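Local coordinates for SusD homolog (Bacteroides ovatus, PDB 4F53), which probably binds glycans, perhaps mucin O-glycans, at the cell surface as a SusD-family outer-membrane lipoprotein, at residues F46-V50 with D51-A55. Numbering follows the deposited sequence.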
loop_
_atom_site.group_PDB
_atom_site.type_symbol
_atom_site.label_atom_id
_atom_site.label_comp_id
_atom_site.label_asym_id
_atom_site.label_seq_id
_atom_site.Cartn_x
_atom_site.Cartn_y
_atom_site.Cartn_z
ATOM N N PHE A 46 -7.899 0.883 -13.715
ATOM C CA PHE A 46 -7.734 -0.246 -12.812
ATOM C C PHE A 46 -7.120 0.308 -11.542
ATOM O O PHE A 46 -7.657 0.107 -10.453
ATOM C CB PHE A 46 -6.894 -1.380 -13.424
ATOM C CG PHE A 46 -6.672 -2.574 -12.511
ATOM C CD1 PHE A 46 -7.727 -3.117 -11.770
ATOM C CD2 PHE A 46 -5.433 -3.203 -12.450
ATOM C CE1 PHE A 46 -7.524 -4.218 -10.940
ATOM C CE2 PHE A 46 -5.242 -4.316 -11.639
ATOM C CZ PHE A 46 -6.289 -4.811 -10.888
ATOM N N SER A 47 -6.045 1.093 -11.711
ATOM C CA SER A 47 -5.310 1.825 -10.671
ATOM C C SER A 47 -6.265 2.677 -9.835
ATOM O O SER A 47 -6.133 2.709 -8.611
ATOM C CB SER A 47 -4.247 2.727 -11.314
ATOM O OG SER A 47 -3.498 3.391 -10.313
ATOM N N GLN A 48 -7.203 3.383 -10.493
ATOM C CA GLN A 48 -8.165 4.264 -9.820
ATOM C C GLN A 48 -8.936 3.525 -8.744
ATOM O O GLN A 48 -9.118 4.067 -7.664
ATOM C CB GLN A 48 -9.150 4.910 -10.803
ATOM C CG GLN A 48 -9.850 6.076 -10.136
ATOM C CD GLN A 48 -10.751 6.873 -11.008
ATOM O OE1 GLN A 48 -11.268 6.416 -12.026
ATOM N NE2 GLN A 48 -10.975 8.090 -10.576
ATOM N N TYR A 49 -9.348 2.284 -9.010
ATOM C CA TYR A 49 -10.060 1.515 -8.017
ATOM C C TYR A 49 -9.143 0.976 -6.940
ATOM O O TYR A 49 -9.353 1.267 -5.771
ATOM C CB TYR A 49 -10.836 0.356 -8.654
ATOM C CG TYR A 49 -11.890 0.838 -9.617
ATOM C CD1 TYR A 49 -13.155 1.215 -9.167
ATOM C CD2 TYR A 49 -11.619 0.952 -10.977
ATOM C CE1 TYR A 49 -14.126 1.701 -10.049
ATOM C CE2 TYR A 49 -12.578 1.440 -11.867
ATOM C CZ TYR A 49 -13.836 1.792 -11.400
ATOM O OH TYR A 49 -14.783 2.274 -12.269
ATOM N N VAL A 50 -8.143 0.193 -7.322
ATOM C CA VAL A 50 -7.326 -0.546 -6.355
ATOM C C VAL A 50 -6.359 0.320 -5.582
ATOM O O VAL A 50 -6.192 0.073 -4.398
ATOM C CB VAL A 50 -6.622 -1.796 -6.965
ATOM C CG1 VAL A 50 -7.669 -2.780 -7.513
ATOM C CG2 VAL A 50 -5.603 -1.430 -8.044
ATOM N N ASP A 51 -5.739 1.318 -6.219
ATOM C CA ASP A 51 -4.719 2.114 -5.551
ATOM C C ASP A 51 -5.201 3.471 -5.074
ATOM O O ASP A 51 -4.656 4.022 -4.120
ATOM C CB ASP A 51 -3.515 2.300 -6.482
ATOM C CG ASP A 51 -2.657 1.045 -6.583
ATOM O OD1 ASP A 51 -2.373 0.410 -5.509
ATOM O OD2 ASP A 51 -2.263 0.691 -7.713
ATOM N N CYS A 52 -6.185 4.025 -5.729
ATOM C CA CYS A 52 -6.620 5.341 -5.347
ATOM C C CYS A 52 -7.889 5.272 -4.494
ATOM O O CYS A 52 -7.852 5.628 -3.322
ATOM C CB CYS A 52 -6.805 6.221 -6.577
ATOM S SG CYS A 52 -7.267 7.927 -6.197
ATOM N N LEU A 53 -8.994 4.807 -5.066
ATOM C CA LEU A 53 -10.282 4.786 -4.387
ATOM C C LEU A 53 -10.299 3.816 -3.208
ATOM O O LEU A 53 -10.907 4.118 -2.181
ATOM C CB LEU A 53 -11.421 4.438 -5.388
ATOM C CG LEU A 53 -11.796 5.515 -6.411
ATOM C CD1 LEU A 53 -12.473 4.880 -7.625
ATOM C CD2 LEU A 53 -12.706 6.567 -5.796
HETATM N N MSE A 54 -9.653 2.657 -3.344
HETATM C CA MSE A 54 -9.672 1.699 -2.253
HETATM C C MSE A 54 -8.510 1.928 -1.281
HETATM O O MSE A 54 -8.751 2.433 -0.187
HETATM C CB MSE A 54 -9.679 0.249 -2.770
HETATM C CG MSE A 54 -9.833 -0.776 -1.620
HETATM SE SE MSE A 54 -9.624 -2.601 -2.204
HETATM C CE MSE A 54 -7.648 -2.636 -2.438
ATOM N N ALA A 55 -7.274 1.547 -1.666
ATOM C CA ALA A 55 -6.089 1.588 -0.818
ATOM C C ALA A 55 -5.724 3.024 -0.365
ATOM O O ALA A 55 -5.315 3.206 0.782
ATOM C CB ALA A 55 -4.919 0.948 -1.538
HETATM O O HOH W 1 -1.106 2.176 -9.292
#
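Ser47 O receives two backbone N-H groups, from Asp51 N at 2.8 Å and Cys52 N at 3.2 Å, and so marks the change from alpha-helical to pi-helical pairing in helix 44-58 of this SusD-like, TPR-related fold. From there the bonds span five residues: Leu53 N to Gln48 O (2.7 Å, N-H...O 168°), Met54 N to Tyr49 O, and a longer one from Ala55 N, which lies well above the carbonyl plane of Val50.

Among the polar side chains, the short one of Ser47 holds its hydroxyl near the backbone, 3.9 Å from Asp51 OD2, so a water can bridge the two: OG donates to it at 2.9 Å, and it donates to OD2. The other carboxylate oxygen, OD1, forms a salt bridge with Arg126, so both oxygens of this buried acid have a partner. An asparagine here, lacking the negative charge, would probably leave the Arg126 guanidinium without its ionic mate.

The apolar contacts gather round Leu53, whose methyl CD1 touches both Gln48 and Tyr49; a branched apolar side chain suits a place between an aliphatic methylene and a ring. With CG of Gln48 anti to its own N (chi1 -164°), the methylene meets Leu53 CD1 while the amide NE2 reaches Asp260. Tyr49, packed edge-to-face with Trp84, runs alongside Leu53, its CD1 4.0 Å from the leucine's CD1.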